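Local coordinates for phosphatidylglycerol lysyltransferase C-terminal domain-containing protein (Bacteroides thetaiotaomicron, PDB 2HQY), which is of uncharacterised function but binds coenzyme A and probably transfers an acyl or aminoacyl group, at residues L29-Y41 with R192-L206. Residues are numbered along the deposited sequence; the frame is centred on the assembly and turned at random. Where two conformers were deposited one is given.
Sequences LSFSNLCSWRFLY and RALIYALHNFEALGL
F39 lays one face of its ring over the first side-chain carbon of R192: CB of R192 stands 3.5 Å from the ring centroid, a CH-pi contact nearly along the normal. This is a helix-helix packing inside an acetyltransferase-like fold, with helix 31-36 crossing helix 192-199 at 117° and an axial separation of 9.2 Å. Bends at chi2 and chi3 fold the R192 chain back, so that the CG-CD1 side of the F39 ring lies over the rim of one guanidinium face, planes 43° apart; the guanidinium nitrogens reach the carbonyl of F39 and the carboxylate of D42, both of the second subunit. The methyl of A193 sits over the five-membered ring of W37, 3.5 Å from its centroid. That indole lies close to CoA-binding E190, so the interface runs up to the coenzyme A pocket.

Where the helices come closest, at S36 and A193, CA of A193 makes a bent CA-H...O contact with O of S36, 3.3 Å away. S36 is a knob in the hole formed by A193, Y196, A197 and L204. L204 returns the fit among F31, S32, C35 and S36, its CD2 lying 3.7 Å from CB of C35. Y196, its CG anti to the backbone N (chi1 176°), has O of C35 over one face of its ring, toward the rim, and CE2 against CB of C35; ND2 of N200 lies over the centre of the opposite face. The Y196 hydroxyl bonds D6 of the second subunit, which also forms a salt bridge with R38, whose NH1 hydrogen-bonds O of I7. No hydrogen bond joins the two segments; in one of two conformers, OG of S36 donates to O of S32 at 2.7 Å, opposite N of S36 across the carbonyl plane.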
ATOM      1  N   LEU A  29      -4.316  16.844   1.221  1.00 15.08           N
ATOM      2  CA  LEU A  29      -5.000  16.881  -0.076  1.00 14.98           C
ATOM      3  C   LEU A  29      -4.059  16.990  -1.288  1.00 14.46           C
ATOM      4  O   LEU A  29      -4.521  17.029  -2.450  1.00 14.67           O
ATOM      5  CB  LEU A  29      -6.048  18.012  -0.103  1.00 14.66           C
ATOM      6  CG  LEU A  29      -7.301  17.702   0.728  1.00 15.84           C
ATOM      7  CD1 LEU A  29      -8.186  18.927   0.720  1.00 18.23           C
ATOM      8  CD2 LEU A  29      -8.051  16.508   0.197  1.00 19.22           C
ATOM      9  N   SER A  30      -2.754  17.048  -1.032  1.00 13.96           N
ATOM     10  CA  SER A  30      -1.787  16.904  -2.124  1.00 14.42           C
ATOM     11  C   SER A  30      -1.945  15.530  -2.779  1.00 13.89           C
ATOM     12  O   SER A  30      -2.029  14.497  -2.088  1.00 13.35           O
ATOM     13  CB  SER A  30      -0.369  17.034  -1.613  1.00 14.63           C
ATOM     14  OG  SER A  30       0.492  16.419  -2.546  1.00 17.24           O
ATOM     15  N   PHE A  31      -2.001  15.526  -4.096  1.00 13.32           N
ATOM     16  CA  PHE A  31      -2.113  14.283  -4.840  1.00 13.82           C
ATOM     17  C   PHE A  31      -0.953  13.337  -4.529  1.00 13.39           C
ATOM     18  O   PHE A  31      -1.173  12.136  -4.368  1.00 13.72           O
ATOM     19  CB  PHE A  31      -2.220  14.530  -6.349  1.00 13.58           C
ATOM     20  CG  PHE A  31      -2.382  13.266  -7.135  1.00 13.96           C
ATOM     21  CD1 PHE A  31      -3.552  12.491  -6.993  1.00 13.56           C
ATOM     22  CD2 PHE A  31      -1.386  12.829  -7.995  1.00 11.40           C
ATOM     23  CE1 PHE A  31      -3.722  11.309  -7.711  1.00  9.14           C
ATOM     24  CE2 PHE A  31      -1.551  11.624  -8.753  1.00 13.83           C
ATOM     25  CZ  PHE A  31      -2.705  10.868  -8.600  1.00 11.26           C
ATOM     26  N   SER A  32       0.280  13.867  -4.436  1.00 12.20           N
ATOM     27  CA  SER A  32       1.425  13.058  -4.091  1.00 12.48           C
ATOM     28  C   SER A  32       1.262  12.432  -2.698  1.00 12.51           C
ATOM     29  O   SER A  32       1.567  11.237  -2.514  1.00 11.51           O
ATOM     30  CB  SER A  32       2.736  13.883  -4.089  1.00 12.63           C
ATOM     31  OG  SER A  32       3.825  13.000  -3.835  1.00 15.33           O
ATOM     32  N   ASN A  33       0.814  13.226  -1.732  1.00 11.63           N
ATOM     33  CA  ASN A  33       0.641  12.690  -0.363  1.00 11.41           C
ATOM     34  C   ASN A  33      -0.440  11.601  -0.339  1.00 11.45           C
ATOM     35  O   ASN A  33      -0.260  10.554   0.291  1.00 11.19           O
ATOM     36  CB  ASN A  33       0.308  13.808   0.611  1.00 11.52           C
ATOM     37  CG  ASN A  33       1.536  14.559   1.073  1.00 13.50           C
ATOM     38  OD1 ASN A  33       2.690  14.088   0.915  1.00 14.46           O
ATOM     39  ND2 ASN A  33       1.299  15.710   1.709  1.00 14.25           N
ATOM     40  N   LEU A  34      -1.519  11.810  -1.086  1.00 11.01           N
ATOM     41  CA  LEU A  34      -2.600  10.824  -1.150  1.00 11.87           C
ATOM     42  C   LEU A  34      -2.096   9.482  -1.706  1.00 11.12           C
ATOM     43  O   LEU A  34      -2.389   8.430  -1.131  1.00 12.55           O
ATOM     44  CB  LEU A  34      -3.765  11.350  -2.003  1.00 12.12           C
ATOM     45  CG  LEU A  34      -4.571  12.458  -1.307  1.00 13.36           C
ATOM     46  CD1 LEU A  34      -5.362  13.256  -2.340  1.00 13.79           C
ATOM     47  CD2 LEU A  34      -5.517  11.894  -0.244  1.00 16.04           C
ATOM     48  N   CYS A  35      -1.338   9.515  -2.813  1.00 10.33           N
ATOM     49  CA  CYS A  35      -0.856   8.269  -3.405  1.00 10.62           C
ATOM     50  C   CYS A  35       0.276   7.642  -2.590  1.00 10.92           C
ATOM     51  O   CYS A  35       0.325   6.397  -2.434  1.00 10.92           O
ATOM     52  CB  CYS A  35      -0.329   8.536  -4.812  1.00 11.20           C
ATOM     53  SG  CYS A  35      -1.626   8.915  -6.000  1.00 13.03           S
ATOM     54  N   SER A  36       1.184   8.503  -2.113  0.50  9.87           N
ATOM     55  CA  SER A  36       2.433   8.063  -1.468  0.50 10.50           C
ATOM     56  C   SER A  36       2.172   7.430  -0.105  0.50 10.61           C
ATOM     57  O   SER A  36       2.950   6.589   0.343  0.50 10.74           O
ATOM     58  CB  SER A  36       3.448   9.218  -1.309  0.50 10.08           C
ATOM     59  OG  SER A  36       3.874   9.748  -2.559  0.50  7.76           O
ATOM     60  N   TRP A  37       1.082   7.848   0.552  1.00 10.81           N
ATOM     61  CA  TRP A  37       0.696   7.269   1.854  1.00 11.38           C
ATOM     62  C   TRP A  37      -0.367   6.168   1.779  1.00 10.73           C
ATOM     63  O   TRP A  37      -0.811   5.637   2.816  1.00 10.30           O
ATOM     64  CB  TRP A  37       0.300   8.380   2.861  1.00 12.09           C
ATOM     65  CG  TRP A  37       1.533   9.154   3.339  1.00 12.63           C
ATOM     66  CD1 TRP A  37       2.104  10.242   2.742  1.00 14.78           C
ATOM     67  CD2 TRP A  37       2.357   8.834   4.467  1.00 13.66           C
ATOM     68  NE1 TRP A  37       3.228  10.640   3.451  1.00 14.03           N
ATOM     69  CE2 TRP A  37       3.403   9.793   4.514  1.00 13.65           C
ATOM     70  CE3 TRP A  37       2.293   7.852   5.465  1.00 15.25           C
ATOM     71  CZ2 TRP A  37       4.391   9.783   5.510  1.00 13.53           C
ATOM     72  CZ3 TRP A  37       3.273   7.848   6.470  1.00 16.21           C
ATOM     73  CH2 TRP A  37       4.312   8.814   6.476  1.00 13.84           C
ATOM     74  N   ARG A  38      -0.778   5.815   0.555  1.00  9.94           N
ATOM     75  CA  ARG A  38      -1.784   4.762   0.371  1.00 10.48           C
ATOM     76  C   ARG A  38      -1.339   3.423   1.014  1.00 10.99           C
ATOM     77  O   ARG A  38      -2.166   2.630   1.476  1.00 10.64           O
ATOM     78  CB  ARG A  38      -2.053   4.571  -1.122  1.00 10.02           C
ATOM     79  CG  ARG A  38      -3.206   3.576  -1.464  1.00 10.12           C
ATOM     80  CD  ARG A  38      -3.181   3.238  -2.961  1.00 11.87           C
ATOM     81  NE  ARG A  38      -1.902   2.614  -3.291  1.00 13.70           N
ATOM     82  CZ  ARG A  38      -1.299   2.664  -4.470  1.00 17.07           C
ATOM     83  NH1 ARG A  38      -1.878   3.281  -5.502  1.00 15.47           N
ATOM     84  NH2 ARG A  38      -0.113   2.050  -4.608  1.00 17.44           N
ATOM     85  N   PHE A  39      -0.029   3.177   1.021  1.00 10.01           N
ATOM     86  CA  PHE A  39       0.519   1.919   1.550  1.00 10.03           C
ATOM     87  C   PHE A  39       0.133   1.794   3.037  1.00  9.24           C
ATOM     88  O   PHE A  39       0.046   0.703   3.549  1.00 10.55           O
ATOM     89  CB  PHE A  39       2.046   1.878   1.423  1.00 10.55           C
ATOM     90  CG  PHE A  39       2.740   2.639   2.507  1.00 10.65           C
ATOM     91  CD1 PHE A  39       3.120   2.004   3.703  1.00 11.21           C
ATOM     92  CD2 PHE A  39       2.933   4.029   2.387  1.00 12.14           C
ATOM     93  CE1 PHE A  39       3.726   2.754   4.772  1.00 10.42           C
ATOM     94  CE2 PHE A  39       3.504   4.792   3.458  1.00 11.38           C
ATOM     95  CZ  PHE A  39       3.908   4.142   4.648  1.00 10.62           C
ATOM     96  N   LEU A  40      -0.080   2.926   3.715  1.00  9.04           N
ATOM     97  CA  LEU A  40      -0.350   2.867   5.157  1.00  9.73           C
ATOM     98  C   LEU A  40      -1.862   2.803   5.442  1.00 10.41           C
ATOM     99  O   LEU A  40      -2.307   2.201   6.446  1.00 10.86           O
ATOM    100  CB  LEU A  40       0.273   4.079   5.851  1.00  8.82           C
ATOM    101  CG  LEU A  40       0.246   4.083   7.398  1.00  9.30           C
ATOM    102  CD1 LEU A  40       0.919   2.803   7.943  1.00 12.79           C
ATOM    103  CD2 LEU A  40       0.963   5.329   7.924  1.00 11.01           C
ATOM    104  N   TYR A  41      -2.645   3.473   4.600  1.00 10.85           N
ATOM    105  CA  TYR A  41      -4.090   3.685   4.886  1.00 12.39           C
ATOM    106  C   TYR A  41      -5.071   2.966   3.970  1.00 13.32           C
ATOM    107  O   TYR A  41      -6.285   3.135   4.109  1.00 13.62           O
ATOM    108  CB  TYR A  41      -4.391   5.184   4.826  1.00 12.95           C
ATOM    109  CG  TYR A  41      -3.548   5.979   5.792  1.00 14.28           C
ATOM    110  CD1 TYR A  41      -3.600   5.713   7.169  1.00 15.04           C
ATOM    111  CD2 TYR A  41      -2.705   6.996   5.339  1.00 14.83           C
ATOM    112  CE1 TYR A  41      -2.808   6.456   8.073  1.00 16.65           C
ATOM    113  CE2 TYR A  41      -1.911   7.740   6.234  1.00 17.06           C
ATOM    114  CZ  TYR A  41      -1.972   7.455   7.591  1.00 16.38           C
ATOM    115  OH  TYR A  41      -1.199   8.182   8.486  1.00 18.00           O
ATOM    116  N   ARG A 192       8.744   4.752   3.221  1.00 10.39           N
ATOM    117  CA  ARG A 192       7.858   4.113   2.206  1.00 10.77           C
ATOM    118  C   ARG A 192       7.189   5.162   1.302  1.00 11.57           C
ATOM    119  O   ARG A 192       7.119   4.994   0.070  1.00 11.98           O
ATOM    120  CB  ARG A 192       6.794   3.245   2.894  1.00 10.68           C
ATOM    121  CG  ARG A 192       7.371   1.978   3.561  1.00 12.23           C
ATOM    122  CD  ARG A 192       8.006   1.002   2.518  1.00 12.35           C
ATOM    123  NE  ARG A 192       7.144   0.839   1.346  1.00 10.10           N
ATOM    124  CZ  ARG A 192       6.026   0.111   1.281  1.00  9.62           C
ATOM    125  NH1 ARG A 192       5.590  -0.614   2.336  1.00  8.19           N
ATOM    126  NH2 ARG A 192       5.349   0.095   0.128  1.00  8.69           N
ATOM    127  N   ALA A 193       6.699   6.239   1.910  1.00 11.33           N
ATOM    128  CA  ALA A 193       6.030   7.301   1.140  1.00 11.03           C
ATOM    129  C   ALA A 193       7.022   8.063   0.260  1.00 11.14           C
ATOM    130  O   ALA A 193       6.737   8.350  -0.907  1.00 12.18           O
ATOM    131  CB  ALA A 193       5.299   8.246   2.075  1.00 12.14           C
ATOM    132  N   LEU A 194       8.202   8.332   0.804  1.00 10.35           N
ATOM    133  CA  LEU A 194       9.211   9.106   0.072  1.00 11.51           C
ATOM    134  C   LEU A 194       9.693   8.333  -1.159  1.00 10.70           C
ATOM    135  O   LEU A 194       9.821   8.883  -2.248  1.00 11.37           O
ATOM    136  CB  LEU A 194      10.368   9.400   1.043  1.00 11.17           C
ATOM    137  CG  LEU A 194      11.498  10.325   0.646  1.00 16.40           C
ATOM    138  CD1 LEU A 194      12.175  10.839   1.964  1.00 17.02           C
ATOM    139  CD2 LEU A 194      12.480   9.513  -0.213  1.00 18.54           C
ATOM    140  N   ILE A 195       9.948   7.055  -0.968  1.00 11.77           N
ATOM    141  CA  ILE A 195      10.445   6.219  -2.049  1.00 11.41           C
ATOM    142  C   ILE A 195       9.377   6.059  -3.156  1.00 11.51           C
ATOM    143  O   ILE A 195       9.696   6.129  -4.352  1.00 11.02           O
ATOM    144  CB  ILE A 195      10.952   4.875  -1.504  1.00 12.50           C
ATOM    145  CG1 ILE A 195      12.290   5.094  -0.726  1.00 13.21           C
ATOM    146  CG2 ILE A 195      11.016   3.836  -2.659  1.00 11.86           C
ATOM    147  CD1 ILE A 195      12.776   3.847   0.007  1.00 13.84           C
ATOM    148  N   TYR A 196       8.118   5.857  -2.774  1.00 10.78           N
ATOM    149  CA  TYR A 196       7.041   5.810  -3.789  1.00 11.21           C
ATOM    150  C   TYR A 196       7.028   7.114  -4.590  1.00 11.28           C
ATOM    151  O   TYR A 196       6.932   7.100  -5.816  1.00 11.22           O
ATOM    152  CB  TYR A 196       5.684   5.580  -3.115  1.00 11.59           C
ATOM    153  CG  TYR A 196       4.516   5.605  -4.076  1.00 11.28           C
ATOM    154  CD1 TYR A 196       3.948   4.423  -4.557  1.00 12.86           C
ATOM    155  CD2 TYR A 196       3.979   6.821  -4.493  1.00 10.16           C
ATOM    156  CE1 TYR A 196       2.859   4.466  -5.427  1.00 12.55           C
ATOM    157  CE2 TYR A 196       2.898   6.885  -5.369  1.00 12.29           C
ATOM    158  CZ  TYR A 196       2.332   5.721  -5.812  1.00 12.48           C
ATOM    159  OH  TYR A 196       1.268   5.785  -6.699  1.00 13.24           O
ATOM    160  N   ALA A 197       7.103   8.245  -3.893  1.00 10.16           N
ATOM    161  CA  ALA A 197       7.112   9.554  -4.568  1.00 10.33           C
ATOM    162  C   ALA A 197       8.257   9.716  -5.546  1.00 11.11           C
ATOM    163  O   ALA A 197       8.063  10.203  -6.682  1.00 10.31           O
ATOM    164  CB  ALA A 197       7.161  10.679  -3.541  1.00  9.67           C
ATOM    165  N   LEU A 198       9.461   9.338  -5.115  1.00 10.83           N
ATOM    166  CA  LEU A 198      10.648   9.410  -6.011  1.00 10.90           C
ATOM    167  C   LEU A 198      10.520   8.466  -7.210  1.00 11.62           C
ATOM    168  O   LEU A 198      10.803   8.846  -8.363  1.00 12.35           O
ATOM    169  CB  LEU A 198      11.946   9.123  -5.216  1.00 11.69           C
ATOM    170  CG  LEU A 198      12.383  10.295  -4.273  1.00 12.10           C
ATOM    171  CD1 LEU A 198      13.618   9.869  -3.461  1.00 12.97           C
ATOM    172  CD2 LEU A 198      12.675  11.630  -5.020  1.00 13.90           C
ATOM    173  N   HIS A 199      10.095   7.226  -6.956  1.00 11.60           N
ATOM    174  CA  HIS A 199       9.919   6.274  -8.048  1.00 11.31           C
ATOM    175  C   HIS A 199       8.847   6.729  -9.077  1.00 12.28           C
ATOM    176  O   HIS A 199       8.906   6.359 -10.255  1.00 11.96           O
ATOM    177  CB  HIS A 199       9.435   4.931  -7.511  1.00 11.25           C
ATOM    178  CG  HIS A 199      10.452   4.106  -6.768  1.00 12.02           C
ATOM    179  ND1 HIS A 199      10.151   3.096  -5.870  1.00 16.52           N
ATOM    180  CD2 HIS A 199      11.799   4.246  -6.732  1.00 10.89           C
ATOM    181  CE1 HIS A 199      11.274   2.617  -5.360  1.00 11.90           C
ATOM    182  NE2 HIS A 199      12.286   3.300  -5.865  1.00 15.94           N
ATOM    183  N   ASN A 200       7.846   7.460  -8.614  1.00 11.61           N
ATOM    184  CA  ASN A 200       6.748   7.905  -9.473  1.00 11.91           C
ATOM    185  C   ASN A 200       6.701   9.435  -9.641  1.00 12.18           C
ATOM    186  O   ASN A 200       5.648  10.021  -9.860  1.00 12.62           O
ATOM    187  CB  ASN A 200       5.451   7.368  -8.883  1.00 12.62           C
ATOM    188  CG  ASN A 200       5.438   5.845  -8.876  1.00 13.24           C
ATOM    189  OD1 ASN A 200       5.335   5.213  -9.948  1.00 10.48           O
ATOM    190  ND2 ASN A 200       5.576   5.248  -7.693  1.00 13.76           N
ATOM    191  N   PHE A 201       7.864  10.057  -9.599  1.00 12.69           N
ATOM    192  CA  PHE A 201       7.974  11.505  -9.442  1.00 13.26           C
ATOM    193  C   PHE A 201       7.212  12.297 -10.520  1.00 14.10           C
ATOM    194  O   PHE A 201       6.426  13.195 -10.206  1.00 13.37           O
ATOM    195  CB  PHE A 201       9.469  11.878  -9.505  1.00 12.77           C
ATOM    196  CG  PHE A 201       9.789  13.207  -8.897  1.00 12.71           C
ATOM    197  CD1 PHE A 201       9.908  13.340  -7.500  1.00 13.03           C
ATOM    198  CD2 PHE A 201      10.023  14.324  -9.709  1.00 13.44           C
ATOM    199  CE1 PHE A 201      10.278  14.571  -6.897  1.00 12.22           C
ATOM    200  CE2 PHE A 201      10.379  15.584  -9.122  1.00 13.74           C
ATOM    201  CZ  PHE A 201      10.501  15.711  -7.713  1.00 13.85           C
ATOM    202  N   GLU A 202       7.449  11.953 -11.778  1.00 14.74           N
ATOM    203  CA  GLU A 202       6.835  12.691 -12.879  1.00 17.18           C
ATOM    204  C   GLU A 202       5.347  12.438 -12.985  1.00 16.09           C
ATOM    205  O   GLU A 202       4.565  13.379 -13.201  1.00 17.50           O
ATOM    206  CB  GLU A 202       7.546  12.380 -14.192  1.00 18.60           C
ATOM    207  CG  GLU A 202       8.905  13.053 -14.183  1.00 25.24           C
ATOM    208  CD  GLU A 202       9.565  13.125 -15.547  1.00 33.05           C
ATOM    209  OE1 GLU A 202       9.414  12.172 -16.360  1.00 36.89           O
ATOM    210  OE2 GLU A 202      10.260  14.139 -15.793  1.00 36.12           O
ATOM    211  N   ALA A 203       4.934  11.181 -12.816  1.00 14.66           N
ATOM    212  CA  ALA A 203       3.509  10.842 -12.888  1.00 14.30           C
ATOM    213  C   ALA A 203       2.699  11.607 -11.836  1.00 14.46           C
ATOM    214  O   ALA A 203       1.571  11.995 -12.092  1.00 14.46           O
ATOM    215  CB  ALA A 203       3.290   9.351 -12.712  1.00 14.93           C
ATOM    216  N   LEU A 204       3.271  11.753 -10.648  1.00 13.83           N
ATOM    217  CA  LEU A 204       2.592  12.455  -9.542  1.00 14.03           C
ATOM    218  C   LEU A 204       2.465  13.966  -9.759  1.00 14.41           C
ATOM    219  O   LEU A 204       1.551  14.583  -9.198  1.00 15.01           O
ATOM    220  CB  LEU A 204       3.297  12.187  -8.233  1.00 12.95           C
ATOM    221  CG  LEU A 204       3.188  10.759  -7.722  1.00 14.05           C
ATOM    222  CD1 LEU A 204       4.216  10.584  -6.574  1.00 14.39           C
ATOM    223  CD2 LEU A 204       1.722  10.452  -7.239  1.00 12.90           C
ATOM    224  N   GLY A 205       3.364  14.549 -10.557  1.00 13.36           N
ATOM    225  CA  GLY A 205       3.370  16.006 -10.757  1.00 13.11           C
ATOM    226  C   GLY A 205       4.277  16.765  -9.796  1.00 13.24           C
ATOM    227  O   GLY A 205       4.124  17.992  -9.603  1.00 13.63           O
ATOM    228  N   LEU A 206       5.256  16.061  -9.219  1.00 12.02           N
ATOM    229  CA  LEU A 206       6.118  16.684  -8.215  1.00 11.26           C
ATOM    230  C   LEU A 206       7.213  17.525  -8.859  1.00 11.59           C
ATOM    231  O   LEU A 206       7.603  17.263 -10.029  1.00  9.72           O
ATOM    232  CB  LEU A 206       6.769  15.616  -7.358  1.00 11.40           C
ATOM    233  CG  LEU A 206       5.886  14.857  -6.370  1.00 12.22           C
ATOM    234  CD1 LEU A 206       6.651  13.611  -5.895  1.00 14.41           C
ATOM    235  CD2 LEU A 206       5.606  15.782  -5.197  1.00 13.92           C
TER